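Local coordinates for transcription antitermination protein NusB (Aquifex aeolicus, PDB 3R2C) that probably binds the boxA antiterminator sequence of ribosomal RNA operons and takes part in transcription antitermination, at residues Lys48-Thr53 with Leu85-Ala90. Residues are numbered along the deposited sequence; the frame is centred on the assembly and turned at random.
Sequences KKLVDT and LRLGVA
Two groups of T53, the residue that meets A90 across the contact, grip the carbonyl oxygen of K49. The hydroxyl OG1 of T53 gives its hydrogen to K49 O at 2.7 Å, and the backbone N of T53 reaches K49 O at 2.9 Å from the opposite face of the carbonyl plane. The hydroxyl comes in at a C=O...OG1 angle of 147°, tilted 33° from the carbonyl plane. Threonine suits this place because its two branches divide the work: OG1 turns back onto its own helix, while CG2, anti to the backbone N, is presented to the neighbouring helix. There the methyl lies 4.0 Å from A90 CB, methyl against methyl, and T53 CG2 is equally near A90 O. The small alanine lets the backbones approach, the CA atoms of T53 and A90 being 6.2 Å apart. A serine here would keep a hydroxyl but would probably leave A90 without its methyl partner and open a small gap between the helices. One turn back on each helix, L87 extends a branch across the interface, its CG anti to the backbone N (chi1 178°), and brings CD1 to 3.9 Å from L50 CB. L50 in turn packs on R8 and A11 of helix 3-21, and both L50 and T53 touch L95, so the leucines and the threonine methyl give this buried seam an apolar surface. On its other sides helix 79-94 is covered by helices 58-66 and 117-137, through L85 and V89. Small and branched residues thus join helix 41-56 to helix 79-94 in the interior of the all-helical NusB fold.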
ATOM      1  N   LYS A  48       3.648   1.043  14.674  1.00 13.68           N
ATOM      2  CA  LYS A  48       2.450   1.755  15.118  1.00 18.05           C
ATOM      3  C   LYS A  48       2.667   3.275  15.012  1.00 16.78           C
ATOM      4  O   LYS A  48       1.761   4.022  14.621  1.00 19.00           O
ATOM      5  CB  LYS A  48       2.107   1.367  16.556  1.00 21.16           C
ATOM      6  CG  LYS A  48       0.845   2.012  17.127  1.00 30.32           C
ATOM      7  CD  LYS A  48       0.693   1.650  18.604  1.00 52.42           C
ATOM      8  CE  LYS A  48      -0.767   1.512  19.027  1.00 76.37           C
ATOM      9  NZ  LYS A  48      -0.966   0.376  19.982  1.00 75.50           N
ATOM     10  N   LYS A  49       3.876   3.716  15.341  1.00 14.00           N
ATOM     11  CA  LYS A  49       4.221   5.132  15.288  1.00 15.72           C
ATOM     12  C   LYS A  49       4.295   5.656  13.842  1.00 15.92           C
ATOM     13  O   LYS A  49       3.821   6.756  13.562  1.00 18.27           O
ATOM     14  CB  LYS A  49       5.538   5.388  16.010  1.00 16.80           C
ATOM     15  CG  LYS A  49       5.856   6.869  16.189  1.00 35.83           C
ATOM     16  CD  LYS A  49       6.832   7.070  17.326  1.00 50.44           C
ATOM     17  CE  LYS A  49       8.118   6.338  17.048  1.00 58.33           C
ATOM     18  NZ  LYS A  49       8.752   6.865  15.816  1.00 62.72           N
ATOM     19  N   LEU A  50       4.865   4.866  12.932  1.00 13.00           N
ATOM     20  CA  LEU A  50       4.894   5.224  11.510  1.00 12.78           C
ATOM     21  C   LEU A  50       3.483   5.375  10.976  1.00 15.95           C
ATOM     22  O   LEU A  50       3.177   6.364  10.314  1.00 15.74           O
ATOM     23  CB  LEU A  50       5.615   4.162  10.677  1.00 12.85           C
ATOM     24  CG  LEU A  50       7.112   4.036  10.933  1.00 16.48           C
ATOM     25  CD1 LEU A  50       7.669   2.756  10.259  1.00 12.05           C
ATOM     26  CD2 LEU A  50       7.825   5.279  10.433  1.00 16.64           C
ATOM     27  N   VAL A  51       2.632   4.392  11.258  1.00 13.34           N
ATOM     28  CA  VAL A  51       1.248   4.432  10.777  1.00 14.29           C
ATOM     29  C   VAL A  51       0.516   5.616  11.393  1.00 14.57           C
ATOM     30  O   VAL A  51      -0.161   6.377  10.691  1.00 14.40           O
ATOM     31  CB  VAL A  51       0.479   3.120  11.073  1.00 13.45           C
ATOM     32  CG1 VAL A  51      -1.021   3.304  10.797  1.00 14.90           C
ATOM     33  CG2 VAL A  51       1.034   1.979  10.218  1.00 12.29           C
ATOM     34  N   ASP A  52       0.659   5.795  12.699  1.00 13.35           N
ATOM     35  CA  ASP A  52      -0.053   6.893  13.369  1.00 15.60           C
ATOM     36  C   ASP A  52       0.360   8.252  12.799  1.00 18.83           C
ATOM     37  O   ASP A  52      -0.467   9.165  12.661  1.00 16.83           O
ATOM     38  CB  ASP A  52       0.198   6.875  14.882  1.00 22.52           C
ATOM     39  CG  ASP A  52      -0.502   5.714  15.577  1.00 37.90           C
ATOM     40  OD1 ASP A  52      -1.375   5.070  14.948  1.00 44.88           O
ATOM     41  OD2 ASP A  52      -0.183   5.451  16.759  1.00 37.28           O
ATOM     42  N   THR A  53       1.635   8.370  12.458  1.00 15.75           N
ATOM     43  CA  THR A  53       2.192   9.626  11.970  1.00 17.11           C
ATOM     44  C   THR A  53       1.683   9.942  10.571  1.00 16.11           C
ATOM     45  O   THR A  53       1.236  11.063  10.308  1.00 17.81           O
ATOM     46  CB  THR A  53       3.738   9.583  11.924  1.00 20.49           C
ATOM     47  OG1 THR A  53       4.254   9.416  13.245  1.00 17.22           O
ATOM     48  CG2 THR A  53       4.305  10.860  11.324  1.00 18.79           C
ATOM     49  N   LEU A  85       5.631   6.451  -0.809  1.00 11.97           N
ATOM     50  CA  LEU A  85       5.984   7.863  -0.679  1.00 14.81           C
ATOM     51  C   LEU A  85       5.387   8.469   0.590  1.00 14.18           C
ATOM     52  O   LEU A  85       6.027   9.266   1.255  1.00 13.77           O
ATOM     53  CB  LEU A  85       5.541   8.679  -1.915  1.00 12.88           C
ATOM     54  CG  LEU A  85       6.497   8.543  -3.118  1.00 16.05           C
ATOM     55  CD1 LEU A  85       5.868   9.072  -4.413  1.00 13.51           C
ATOM     56  CD2 LEU A  85       7.823   9.239  -2.835  1.00 13.93           C
ATOM     57  N   ARG A  86       4.165   8.096   0.934  1.00 11.99           N
ATOM     58  CA  ARG A  86       3.557   8.654   2.132  1.00 16.37           C
ATOM     59  C   ARG A  86       4.374   8.235   3.344  1.00 15.38           C
ATOM     60  O   ARG A  86       4.612   9.023   4.260  1.00 13.45           O
ATOM     61  CB  ARG A  86       2.116   8.175   2.282  1.00 11.19           C
ATOM     62  CG  ARG A  86       1.115   8.929   1.392  1.00 11.55           C
ATOM     63  CD  ARG A  86      -0.164   8.101   1.157  1.00 10.69           C
ATOM     64  NE  ARG A  86      -1.256   8.939   0.674  1.00 12.47           N
ATOM     65  CZ  ARG A  86      -2.417   8.487   0.217  1.00 14.88           C
ATOM     66  NH1 ARG A  86      -2.659   7.182   0.138  1.00 13.67           N
ATOM     67  NH2 ARG A  86      -3.340   9.348  -0.166  1.00 16.49           N
ATOM     68  N   LEU A  87       4.801   6.982   3.341  1.00 13.37           N
ATOM     69  CA  LEU A  87       5.559   6.450   4.456  1.00 13.09           C
ATOM     70  C   LEU A  87       6.930   7.130   4.535  1.00 14.90           C
ATOM     71  O   LEU A  87       7.394   7.499   5.622  1.00 13.80           O
ATOM     72  CB  LEU A  87       5.705   4.934   4.299  1.00 12.96           C
ATOM     73  CG  LEU A  87       6.530   4.230   5.380  1.00 18.21           C
ATOM     74  CD1 LEU A  87       5.923   4.470   6.760  1.00 15.04           C
ATOM     75  CD2 LEU A  87       6.636   2.727   5.075  1.00 16.79           C
ATOM     76  N   GLY A  88       7.585   7.290   3.384  1.00 15.79           N
ATOM     77  CA  GLY A  88       8.893   7.931   3.333  1.00 12.54           C
ATOM     78  C   GLY A  88       8.812   9.353   3.870  1.00 14.99           C
ATOM     79  O   GLY A  88       9.661   9.797   4.631  1.00 14.09           O
ATOM     80  N   VAL A  89       7.774  10.078   3.492  1.00 12.78           N
ATOM     81  CA  VAL A  89       7.648  11.463   3.941  1.00 11.87           C
ATOM     82  C   VAL A  89       7.384  11.517   5.448  1.00 14.18           C
ATOM     83  O   VAL A  89       7.951  12.345   6.151  1.00 14.02           O
ATOM     84  CB  VAL A  89       6.545  12.207   3.170  1.00 13.88           C
ATOM     85  CG1 VAL A  89       6.208  13.560   3.854  1.00 16.12           C
ATOM     86  CG2 VAL A  89       6.978  12.415   1.725  1.00 16.86           C
ATOM     87  N   ALA A  90       6.512  10.639   5.934  1.00 13.71           N
ATOM     88  CA  ALA A  90       6.197  10.588   7.355  1.00 14.75           C
ATOM     89  C   ALA A  90       7.475  10.380   8.176  1.00 17.70           C
ATOM     90  O   ALA A  90       7.677  11.043   9.196  1.00 17.75           O
ATOM     91  CB  ALA A  90       5.187   9.478   7.650  1.00 13.72           C
TER